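Local coordinates for protein PHB depolymerase (Penicillium funiculosum, PDB 2D81) that hydrolyses the ester bonds of polyhydroxybutyrate, using a circularly permuted alpha/beta hydrolase fold, at residues P47-C50 against A51-Y55; A83-A86 against N87-Q90. All coordinates share one frame; numbering follows the deposited sequence.

Overall arrangement
Both contacts are local turns in the loops that flank helix 68-77 of the alpha/beta hydrolase fold, one before it and one after. Contact 1 follows strand 39-43, and contact 2 leads into strand 92-98, its neighbour in the main sheet. Their centres lie about 20 Å apart and they do not touch. Contact 1 is partly buried, near the bound hydroxybutyrate trimer, and relies on a salt bridge, a hydrogen bond from a glutamine amide and a disulfide cysteine. Contact 2 lies at the surface beside an N-linked sugar; there, successive i to i+3 backbone bonds do most of the work, with a small apolar touch and no charged side chain.

Contact 1. Residues P47-C50 against A51-Y55; sequences PYDC and ARNQY
Two overlapping beta turns shape the backbone, a type II turn from Pro-47 to Cys-50 and a type I turn from Asp-49 to Arg-52, the latter closed by Arg-52 N bonding to Asp-49 O (3.3 Å). They lie in the loop after strand 39-43 of the alpha/beta hydrolase fold, with the side chain of Ala-51 about 7 Å from the bound hydroxybutyrate trimer. The side chains of Asp-49 and Arg-52, at the two ends of the second turn, meet each other. Arg-52 NE forms a salt bridge with Asp-49 OD2 at 2.7 Å; OD2 accepts with its syn lone pair and lies close to the guanidinium plane, and carboxylate and guanidinium are only 30° apart. The arginine is extended through chi1 and chi2, and a bend at chi3 (-73°) turns NE to the carboxylate, while NH1 reaches Asp-296 in a second salt bridge. Were Arg-52 cut back to an alanine, the buried carboxylate of Asp-49 would probably lose its cationic mate while the like charge of Asp-296 stayed close. A water lies within hydrogen-bonding distance of both Asp-49 OD1 and Asn-53 OD1, bridging the two side chains. Cys-50, whose SG is bonded to Cys-59, offers its backbone oxygen to Gln-54, which folds back: NE2 gives a nearly straight bond (164°) to Cys-50 O at 2.9 Å, with that oxygen in the plane of the glutamine amide.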
# COMPACT_ATOMS: atom_id res chain seq x y z
N PRO A 47 -7.20 -2.08 10.49
CA PRO A 47 -6.45 -1.44 11.58
C PRO A 47 -4.96 -1.75 11.65
O PRO A 47 -4.53 -2.89 11.48
CB PRO A 47 -7.20 -1.91 12.82
CG PRO A 47 -8.60 -2.03 12.34
CD PRO A 47 -8.41 -2.73 11.01
N TYR A 48 -4.17 -0.71 11.91
CA TYR A 48 -2.78 -0.87 12.28
C TYR A 48 -2.67 -1.78 13.51
O TYR A 48 -3.29 -1.53 14.53
CB TYR A 48 -2.17 0.50 12.61
CG TYR A 48 -0.77 0.40 13.16
CD1 TYR A 48 0.32 0.21 12.31
CD2 TYR A 48 -0.55 0.43 14.53
CE1 TYR A 48 1.60 0.05 12.81
CE2 TYR A 48 0.73 0.27 15.05
CZ TYR A 48 1.80 0.08 14.19
OH TYR A 48 3.06 -0.11 14.70
N ASP A 49 -1.87 -2.84 13.38
CA ASP A 49 -1.60 -3.78 14.47
C ASP A 49 -2.81 -4.66 14.77
O ASP A 49 -2.91 -5.25 15.84
CB ASP A 49 -1.18 -3.03 15.75
CG ASP A 49 -0.31 -3.87 16.69
OD1 ASP A 49 -0.63 -3.96 17.89
OD2 ASP A 49 0.71 -4.43 16.22
N CYS A 50 -3.73 -4.76 13.80
CA CYS A 50 -4.98 -5.47 14.02
C CYS A 50 -4.76 -6.89 14.53
O CYS A 50 -5.44 -7.35 15.45
CB CYS A 50 -5.80 -5.54 12.72
SG CYS A 50 -7.54 -6.00 13.01
N ALA A 51 -3.80 -7.60 13.94
CA ALA A 51 -3.68 -9.04 14.15
C ALA A 51 -2.69 -9.43 15.24
O ALA A 51 -2.35 -10.61 15.37
CB ALA A 51 -3.31 -9.73 12.84
N ARG A 52 -2.22 -8.47 16.02
CA ARG A 52 -1.20 -8.79 17.02
C ARG A 52 -1.80 -9.50 18.23
O ARG A 52 -1.20 -10.45 18.75
CB ARG A 52 -0.46 -7.53 17.49
CG ARG A 52 0.69 -7.84 18.45
CD ARG A 52 1.41 -6.59 18.92
NE ARG A 52 2.25 -5.99 17.88
CZ ARG A 52 3.53 -6.29 17.68
NH1 ARG A 52 4.21 -5.69 16.71
NH2 ARG A 52 4.14 -7.19 18.45
N ASN A 53 -2.97 -9.06 18.68
CA ASN A 53 -3.55 -9.60 19.91
C ASN A 53 -4.95 -10.18 19.74
O ASN A 53 -5.63 -10.50 20.73
CB ASN A 53 -3.57 -8.53 21.00
CG ASN A 53 -2.18 -8.07 21.39
OD1 ASN A 53 -1.72 -7.00 20.99
ND2 ASN A 53 -1.48 -8.90 22.16
N GLN A 54 -5.39 -10.32 18.49
CA GLN A 54 -6.58 -11.10 18.18
C GLN A 54 -6.29 -11.84 16.88
O GLN A 54 -5.46 -11.40 16.08
CB GLN A 54 -7.79 -10.18 18.02
CG GLN A 54 -7.75 -9.28 16.79
CD GLN A 54 -8.65 -8.07 16.92
OE1 GLN A 54 -9.80 -8.17 17.37
NE2 GLN A 54 -8.14 -6.91 16.53
N TYR A 55 -6.95 -12.97 16.67
CA TYR A 55 -6.60 -13.81 15.53
C TYR A 55 -6.91 -13.07 14.23
O TYR A 55 -7.87 -12.30 14.16
CB TYR A 55 -7.37 -15.14 15.58
CG TYR A 55 -6.74 -16.21 14.72
CD1 TYR A 55 -5.45 -16.68 14.99
CD2 TYR A 55 -7.42 -16.74 13.62
CE1 TYR A 55 -4.86 -17.65 14.19
CE2 TYR A 55 -6.83 -17.71 12.82
CZ TYR A 55 -5.55 -18.16 13.11
OH TYR A 55 -4.97 -19.12 12.32
O HOH W 1 -2.89 -5.14 19.31

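Contact 2. Residues A83-A86 against N87-Q90; sequences ASVA and NLGQ. With NAG (2-acetamido-2-deoxy-beta-D-glucopyranose), chain B.
Asn-87 folds its side chain back against Ser-84 O and Ala-83 CB: its CG lies 3.3 Å from Ser-84 O, and ND2 rests 3.9 Å from Ala-83 CB. With CG anti to the carbonyl carbon (chi1 -65°), the amide reaches back along the chain, where ND2 donates to Ser-33 OG. Leu-88 meets Val-85 instead, its CD1 4.3 Å from Val-85 CB in a light apolar touch, while its own CB sits against Val-85 O at 3.3 Å. Ser-84 begins the turn with an ST turn, its OG accepting from Ala-86 N at 3.2 Å. From there four i to i+3 bonds follow, Asn-87 N to Ser-84 O, Leu-88 N to Val-85 O, Gly-89 N to Ala-86 O and Gln-90 N to Asn-87 O, making a short helix-like turn between helix 68-77 and strand 92-98 of the alpha/beta hydrolase sheet. Ser-78 OG bonds to Val-85 N, and Phe-119 packs on the Val-85 side chain. At the far end the turn runs up to the sugar of an attached glycan: Gln-90, extended beyond CG, brings that atom 3.7 Å from O7 of the N-acetylglucosamine.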
# COMPACT_ATOMS: atom_id res chain seq x y z
N ALA A 83 7.26 6.07 14.42
CA ALA A 83 7.42 7.52 14.39
C ALA A 83 6.31 8.17 15.21
O ALA A 83 5.24 7.59 15.37
CB ALA A 83 7.39 8.02 12.95
N SER A 84 6.57 9.37 15.72
CA SER A 84 5.59 10.07 16.54
C SER A 84 4.22 10.12 15.86
O SER A 84 4.11 10.52 14.71
CB SER A 84 6.06 11.50 16.83
OG SER A 84 5.06 12.22 17.52
N VAL A 85 3.19 9.71 16.59
CA VAL A 85 1.84 9.72 16.04
C VAL A 85 1.32 11.14 15.83
O VAL A 85 0.31 11.35 15.17
CB VAL A 85 0.85 8.95 16.95
CG1 VAL A 85 1.23 7.48 16.99
CG2 VAL A 85 0.85 9.54 18.35
N ALA A 86 2.03 12.12 16.39
CA ALA A 86 1.72 13.52 16.12
C ALA A 86 1.78 13.80 14.61
O ALA A 86 1.05 14.65 14.10
CB ALA A 86 2.70 14.43 16.86
N ASN A 87 2.65 13.09 13.91
CA ASN A 87 2.75 13.25 12.46
C ASN A 87 1.42 12.98 11.78
O ASN A 87 1.08 13.63 10.79
CB ASN A 87 3.81 12.31 11.87
CG ASN A 87 5.21 12.63 12.36
OD1 ASN A 87 5.49 13.75 12.78
ND2 ASN A 87 6.10 11.65 12.28
N LEU A 88 0.66 12.02 12.30
CA LEU A 88 -0.57 11.61 11.64
C LEU A 88 -1.60 12.75 11.62
O LEU A 88 -2.56 12.70 10.85
CB LEU A 88 -1.17 10.39 12.35
CG LEU A 88 -0.30 9.13 12.28
CD1 LEU A 88 -0.94 8.04 13.13
CD2 LEU A 88 -0.15 8.68 10.83
N GLY A 89 -1.37 13.77 12.44
CA GLY A 89 -2.27 14.90 12.47
C GLY A 89 -2.09 15.82 11.28
O GLY A 89 -2.90 16.73 11.06
N GLN A 90 -1.02 15.60 10.51
CA GLN A 90 -0.75 16.38 9.31
C GLN A 90 -0.49 15.49 8.11
O GLN A 90 0.49 15.68 7.38
CB GLN A 90 0.46 17.30 9.53
CG GLN A 90 0.25 18.37 10.58
CD GLN A 90 1.39 19.36 10.63
OE1 GLN A 90 2.55 18.98 10.78
NE2 GLN A 90 1.07 20.64 10.50
C1 NAG B . -4.10 18.96 5.64
C2 NAG B . -3.21 19.60 6.73
C3 NAG B . -2.27 20.67 6.14
C4 NAG B . -1.61 20.22 4.82
C5 NAG B . -2.65 19.63 3.88
C6 NAG B . -2.07 19.11 2.58
C7 NAG B . -3.84 20.10 9.02
C8 NAG B . -4.41 21.17 9.93
N2 NAG B . -4.08 20.22 7.71
O3 NAG B . -1.25 20.97 7.08
O4 NAG B . -1.00 21.34 4.20
O5 NAG B . -3.31 18.53 4.53
O6 NAG B . -3.03 19.17 1.54
O7 NAG B . -3.18 19.17 9.50